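PDB 1O20: gamma-glutamyl phosphate reductase from Thermotoga maritima, which probably catalyses the NADPH-dependent reduction of L-glutamyl 5-phosphate to glutamate semialdehyde and phosphate, the second step from glutamate towards proline. Local coordinates for residues I220-V223 / R224-T228; V288-L291 / R292-G295; I340-I343 / K344-T348. All blocks are in the same frame, centred on the assembly; numbering follows the deposited sequence.

Interaction 1: residues I220-V223 / R224-T228; sequences ISFV and RDNAT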
# COMPACT_ATOMS: atom_id res chain seq x y z
N ILE A 220 -7.25 -7.34 7.20
CA ILE A 220 -6.93 -5.92 7.43
C ILE A 220 -7.93 -5.34 8.44
O ILE A 220 -7.56 -4.65 9.41
CB ILE A 220 -6.87 -5.12 6.06
CG1 ILE A 220 -5.58 -5.45 5.30
CG2 ILE A 220 -6.99 -3.60 6.27
CD1 ILE A 220 -5.64 -5.19 3.81
N SER A 221 -9.21 -5.64 8.20
CA SER A 221 -10.32 -5.30 9.13
C SER A 221 -10.10 -5.85 10.56
O SER A 221 -10.26 -5.14 11.56
CB SER A 221 -11.64 -5.87 8.60
OG SER A 221 -11.48 -7.25 8.24
N PHE A 222 -9.75 -7.13 10.64
CA PHE A 222 -9.52 -7.77 11.91
C PHE A 222 -8.42 -7.07 12.69
O PHE A 222 -8.59 -6.75 13.88
CB PHE A 222 -9.12 -9.23 11.72
CG PHE A 222 -8.96 -9.99 13.02
CD1 PHE A 222 -10.07 -10.37 13.76
CD2 PHE A 222 -7.69 -10.31 13.50
CE1 PHE A 222 -9.92 -11.06 14.97
CE2 PHE A 222 -7.54 -11.00 14.69
CZ PHE A 222 -8.65 -11.38 15.44
N VAL A 223 -7.30 -6.83 12.01
CA VAL A 223 -6.13 -6.24 12.64
C VAL A 223 -6.53 -4.82 13.04
O VAL A 223 -6.32 -4.40 14.18
CB VAL A 223 -4.89 -6.26 11.70
CG1 VAL A 223 -3.85 -5.19 12.11
CG2 VAL A 223 -4.24 -7.64 11.69
N ARG A 224 -7.15 -4.09 12.12
CA ARG A 224 -7.45 -2.70 12.44
C ARG A 224 -8.49 -2.57 13.57
O ARG A 224 -8.38 -1.68 14.37
CB ARG A 224 -7.84 -1.86 11.22
CG ARG A 224 -8.22 -0.37 11.57
CD ARG A 224 -7.10 0.44 12.22
NE ARG A 224 -7.47 1.83 12.52
CZ ARG A 224 -8.13 2.23 13.62
NH1 ARG A 224 -8.50 1.36 14.56
NH2 ARG A 224 -8.43 3.52 13.77
N ASP A 225 -9.46 -3.48 13.63
CA ASP A 225 -10.53 -3.48 14.65
C ASP A 225 -10.03 -3.78 16.07
O ASP A 225 -10.61 -3.31 17.05
CB ASP A 225 -11.57 -4.56 14.33
CG ASP A 225 -12.37 -4.26 13.07
OD1 ASP A 225 -13.27 -5.07 12.69
OD2 ASP A 225 -12.18 -3.22 12.42
N ASN A 226 -9.00 -4.62 16.16
CA ASN A 226 -8.55 -5.19 17.43
C ASN A 226 -7.14 -4.74 17.91
O ASN A 226 -6.74 -5.08 19.01
CB ASN A 226 -8.58 -6.71 17.27
CG ASN A 226 -10.00 -7.25 17.12
OD1 ASN A 226 -10.73 -7.36 18.11
ND2 ASN A 226 -10.39 -7.59 15.91
N ALA A 227 -6.42 -3.97 17.11
CA ALA A 227 -5.06 -3.53 17.45
C ALA A 227 -5.04 -2.51 18.59
O ALA A 227 -5.86 -1.62 18.57
CB ALA A 227 -4.41 -2.89 16.27
N THR A 228 -4.13 -2.65 19.56
CA THR A 228 -3.75 -1.52 20.41
C THR A 228 -2.46 -0.83 19.96
O THR A 228 -2.22 0.32 20.31
CB THR A 228 -3.69 -1.89 21.92
OG1 THR A 228 -2.63 -2.81 22.22
CG2 THR A 228 -5.00 -2.60 22.37
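Asn226 folds back over the last turn of helix 217-226 to meet Phe222, one turn earlier, with both its amide and its backbone; this is the tightly packed part of the contact. Its ND2 gives a hydrogen bond to Phe222 O, 2.8 Å long and nearly straight (162° at the hydrogen), which arrives on a lone pair in the carbonyl plane and lies close to the amide's own plane. The same oxygen takes a weak bond from Asn226 N at 3.1 Å, so a carbonyl at the end of the helix receives two bonds from one residue, one of them weak. ND2 also lies over a face of the phenyl ring: with CG anti to the backbone N (chi1 -176°), Phe222 places its ring under the ND2 of Asn226, which sits 3.5 Å from CD1, offset toward the rim, with amide and ring planes 44° apart. Asparagine suits this place because its short arm carries an N-H back to the carbonyl four residues earlier. Replacing Asn226 by an alanine would remove the amide, which would probably leave Phe222 O to the weak bond from the backbone and take the ND2 contact off the ring face. Val223 O receives Ala227 N weakly at 3.0 Å, just where Ala227 leaves the helical conformation.

Arg224 and Asp225 form the exposed side, where Arg224 has a weak, long ion pair with Glu233. Ser221 turns its OG back to Gly218 O and Tyr217 O within the helix. Val223 and Ile220 are buried against the fold, where branched hydrocarbon is at home. The helix follows strand 210-213, an outer strand of the four-stranded parallel sheet; Val223 packs on Val211 and Pro213 of that strand and on Val198 of helix 196-201, while Asn226 touches Leu199.

Interaction 2: residues V288-L291 / R292-G295; sequences VEEL and RKHG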
# COMPACT_ATOMS: atom_id res chain seq x y z
N VAL A 288 -19.72 2.64 -22.95
CA VAL A 288 -20.23 1.30 -22.68
C VAL A 288 -19.72 0.32 -23.77
O VAL A 288 -19.23 -0.76 -23.43
CB VAL A 288 -21.78 1.28 -22.54
CG1 VAL A 288 -22.33 -0.16 -22.43
CG2 VAL A 288 -22.20 2.05 -21.33
N GLU A 289 -19.77 0.72 -25.03
CA GLU A 289 -19.22 -0.08 -26.15
C GLU A 289 -17.74 -0.41 -25.90
O GLU A 289 -17.35 -1.58 -25.96
CB GLU A 289 -19.45 0.68 -27.50
CG GLU A 289 -18.72 0.21 -28.76
CD GLU A 289 -19.06 1.09 -29.99
OE1 GLU A 289 -19.60 0.55 -30.99
OE2 GLU A 289 -18.80 2.33 -29.94
N GLU A 290 -16.95 0.61 -25.54
CA GLU A 290 -15.53 0.43 -25.34
C GLU A 290 -15.21 -0.42 -24.11
O GLU A 290 -14.30 -1.25 -24.13
CB GLU A 290 -14.84 1.79 -25.29
CG GLU A 290 -13.30 1.73 -25.28
CD GLU A 290 -12.70 1.37 -26.63
OE1 GLU A 290 -13.46 1.30 -27.62
OE2 GLU A 290 -11.45 1.15 -26.68
N LEU A 291 -15.97 -0.23 -23.04
CA LEU A 291 -15.82 -1.06 -21.84
C LEU A 291 -16.08 -2.54 -22.18
O LEU A 291 -15.32 -3.44 -21.81
CB LEU A 291 -16.77 -0.57 -20.74
CG LEU A 291 -16.28 0.70 -20.03
CD1 LEU A 291 -17.40 1.37 -19.31
CD2 LEU A 291 -15.11 0.33 -19.08
N ARG A 292 -17.13 -2.77 -22.95
CA ARG A 292 -17.48 -4.13 -23.39
C ARG A 292 -16.42 -4.75 -24.30
O ARG A 292 -16.18 -5.92 -24.21
CB ARG A 292 -18.85 -4.17 -24.05
CG ARG A 292 -19.97 -4.01 -23.01
CD ARG A 292 -21.33 -3.73 -23.57
NE ARG A 292 -22.37 -3.72 -22.53
CZ ARG A 292 -23.61 -3.32 -22.75
NH1 ARG A 292 -23.95 -2.91 -23.97
NH2 ARG A 292 -24.53 -3.34 -21.78
N LYS A 293 -15.71 -3.94 -25.08
CA LYS A 293 -14.64 -4.48 -25.93
C LYS A 293 -13.53 -5.08 -25.06
O LYS A 293 -12.78 -5.94 -25.50
CB LYS A 293 -14.03 -3.39 -26.82
CG LYS A 293 -14.82 -2.98 -28.04
CD LYS A 293 -14.02 -2.05 -29.04
CE LYS A 293 -12.46 -2.33 -29.10
NZ LYS A 293 -11.67 -1.19 -29.74
N HIS A 294 -13.40 -4.56 -23.84
CA HIS A 294 -12.38 -5.01 -22.90
C HIS A 294 -12.90 -6.03 -21.87
O HIS A 294 -12.25 -6.29 -20.85
CB HIS A 294 -11.78 -3.81 -22.18
CG HIS A 294 -10.92 -2.97 -23.06
ND1 HIS A 294 -11.41 -1.91 -23.79
CD2 HIS A 294 -9.60 -3.07 -23.37
CE1 HIS A 294 -10.43 -1.37 -24.49
NE2 HIS A 294 -9.32 -2.05 -24.24
N GLY A 295 -14.05 -6.62 -22.17
CA GLY A 295 -14.65 -7.63 -21.34
C GLY A 295 -15.31 -7.12 -20.06
O GLY A 295 -15.52 -7.90 -19.15
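A Schellman motif closes helix 277-293, and around it Glu290 meets His294 while Val288 meets Arg292. The helix is the connecting arm of a beta-alpha-beta crossover between the parallel strands 270-276 and 297-300. Gly295, with a positive phi of 75°, is the C-prime residue; glycine takes this backbone shape easily because no CB stands in the way. Gly295 N bonds Arg292 O at 3.0 Å, and Val296 N turns back to Leu291 O, the pairing that defines the motif.

His294 adds a side-chain cap. Its ND1 gives a hydrogen bond to Glu290 O, 3.0 Å long and nearly straight (167°), with the oxygen at the ring edge and close to the ring plane. The imidazole thus supplies an N-H to a carbonyl that the backbone bonds only weakly. The Glu290 chain, bent at chi2, returns its carboxylate to the same ring: OE2 lies 3.5 Å from CE1 of His294, the two planes 61° apart. Carboxylate and helix end together would probably favour a protonated ring. OE1 of Glu290 also forms a long salt bridge to Lys293 NZ, at 3.7 Å, so the carboxylate lies between the lysine ammonium and the imidazole without a close bond to either.

Inward, Leu291 and Val288 are buried, packing on Val298 of strand 297-300 and on strand 327-333, as suits aliphatic residues. Glu290 and His294 instead touch helix 249-261, both reaching Ile257. Arg292 lays its extended chain along Val288 and carries its charge to Asp310, where NH1 forms a salt bridge to OD2. One flat face of the guanidinium rests on the valine, with Val288 CG1 centred over it 3.4 Å from CZ.

Interaction 3: residues I340-I343 / K344-T348; sequences IEHI and KKYST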
# COMPACT_ATOMS: atom_id res chain seq x y z
N ILE A 340 -20.04 15.13 -6.55
CA ILE A 340 -19.46 15.26 -5.21
C ILE A 340 -20.29 14.61 -4.11
O ILE A 340 -19.75 13.84 -3.30
CB ILE A 340 -19.13 16.74 -4.88
CG1 ILE A 340 -17.96 17.19 -5.75
CG2 ILE A 340 -18.77 16.92 -3.36
CD1 ILE A 340 -17.68 18.72 -5.78
N GLU A 341 -21.59 14.86 -4.08
CA GLU A 341 -22.45 14.20 -3.09
C GLU A 341 -22.39 12.69 -3.21
O GLU A 341 -22.37 11.98 -2.22
CB GLU A 341 -23.89 14.71 -3.16
CG GLU A 341 -24.03 16.16 -2.70
CD GLU A 341 -23.65 16.37 -1.24
OE1 GLU A 341 -24.10 15.57 -0.38
OE2 GLU A 341 -22.93 17.35 -0.97
N HIS A 342 -22.36 12.17 -4.44
CA HIS A 342 -22.35 10.74 -4.59
C HIS A 342 -21.04 10.18 -4.06
O HIS A 342 -21.02 9.18 -3.34
CB HIS A 342 -22.59 10.33 -6.06
CG HIS A 342 -22.63 8.87 -6.25
ND1 HIS A 342 -23.80 8.15 -6.24
CD2 HIS A 342 -21.63 7.96 -6.41
CE1 HIS A 342 -23.53 6.87 -6.40
NE2 HIS A 342 -22.22 6.73 -6.53
N ILE A 343 -19.92 10.81 -4.42
CA ILE A 343 -18.62 10.30 -4.00
C ILE A 343 -18.50 10.39 -2.47
O ILE A 343 -17.97 9.46 -1.85
CB ILE A 343 -17.49 11.04 -4.74
CG1 ILE A 343 -17.55 10.71 -6.24
CG2 ILE A 343 -16.11 10.65 -4.23
CD1 ILE A 343 -16.71 11.60 -7.05
N LYS A 344 -19.01 11.47 -1.85
CA LYS A 344 -18.90 11.61 -0.39
C LYS A 344 -19.64 10.46 0.31
O LYS A 344 -19.21 9.97 1.34
CB LYS A 344 -19.43 12.96 0.10
CG LYS A 344 -18.55 14.13 -0.31
CD LYS A 344 -18.88 15.40 0.47
CE LYS A 344 -20.34 15.74 0.54
NZ LYS A 344 -20.58 17.20 0.53
N LYS A 345 -20.75 10.04 -0.27
CA LYS A 345 -21.56 8.96 0.30
C LYS A 345 -20.88 7.62 0.13
O LYS A 345 -20.92 6.81 1.02
CB LYS A 345 -22.93 8.88 -0.37
CG LYS A 345 -23.94 7.97 0.34
CD LYS A 345 -25.33 8.11 -0.21
CE LYS A 345 -26.33 7.14 0.50
NZ LYS A 345 -27.54 7.06 -0.38
N TYR A 346 -20.24 7.38 -1.01
CA TYR A 346 -19.83 6.00 -1.32
C TYR A 346 -18.34 5.74 -1.40
O TYR A 346 -17.94 4.61 -1.49
CB TYR A 346 -20.53 5.53 -2.62
CG TYR A 346 -22.00 5.41 -2.50
CD1 TYR A 346 -22.84 6.34 -3.12
CD2 TYR A 346 -22.58 4.37 -1.77
CE1 TYR A 346 -24.20 6.22 -3.04
CE2 TYR A 346 -23.98 4.25 -1.65
CZ TYR A 346 -24.78 5.17 -2.29
OH TYR A 346 -26.17 5.07 -2.22
N SER A 347 -17.50 6.77 -1.34
CA SER A 347 -16.05 6.62 -1.48
C SER A 347 -15.51 5.92 -0.25
O SER A 347 -16.07 6.04 0.83
CB SER A 347 -15.41 8.02 -1.58
OG SER A 347 -14.00 8.05 -1.49
N THR A 348 -14.43 5.17 -0.40
CA THR A 348 -13.70 4.63 0.73
C THR A 348 -12.42 5.41 0.96
O THR A 348 -11.53 4.96 1.67
CB THR A 348 -13.38 3.17 0.51
OG1 THR A 348 -12.69 2.98 -0.74
CG2 THR A 348 -14.70 2.34 0.40
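With CG anti to the backbone N in His342 (chi1 -178°) and beside the backbone N in Tyr346 (chi1 -66°), the two rings lean together along the last turn of helix 336-346. This helix is the arm of a beta-alpha-beta crossover in the seven-stranded parallel sheet, joining strands 327-333 and 351-355. The rings meet obliquely, centroids 4.7 Å apart and planes at 42°. Tyr346 CD1 comes over a face of the imidazole, offset toward its rim and 3.4 Å from His342 CE1. On the Tyr346 ring, the methylene CG of Lys345 lies over the centre of a face, and that lysine's extended chain ends in a hydrogen bond from NZ to Tyr346 OH, 3.0 Å long. Trp319 and His240 meet the His342 ring from outside, and Trp319 also meets that of Tyr346; the flat rings pack together while the tyrosine hydroxyl has Lys345 NZ and Glu316 OE1 as polar partners.

Toward the sheet, Ile343 is buried against Leu274 of strand 270-276 and His240 of strand 239-243, and Ile340 packs on Phe365 of helix 359-368. On the solvent side Lys344 bends at chi3 and chi4 to reach Glu341, one turn back: NZ lies 2.8 Å from OE2, above the carboxylate plane, in a salt bridge. Glu341 is modelled in two conformers and the bridge belongs to one of them, so it is doubtful as a permanent contact.

Where Ser347 leaves the helix, a small polar residue suits the place. Its OG bonds Glu352 OE2 of strand 351-355 and Gly349 N, its N reaches Ile343 O at 2.8 Å, and CG2 of Ile343 touches Ser347 CB, 3.8 Å away.

All three contacts are the closing turns of helices beside parallel sheets, but they serve two different sheets. Interaction 1 ends the helix after strand 210-213 of the four-stranded sheet, probably the nucleotide-binding domain as in other aldehyde dehydrogenases; interactions 2 and 3 end helices packed on the seven-stranded sheet, probably the catalytic domain of that fold. The centres of interactions 2 and 3 lie about 25 Å apart, and their nearest atoms about 15 Å. Interaction 3 comes nearest to interaction 1, about 11 Å between nearest atoms, whereas interaction 2 is remote from it, with centres about 38 Å apart. None touches another.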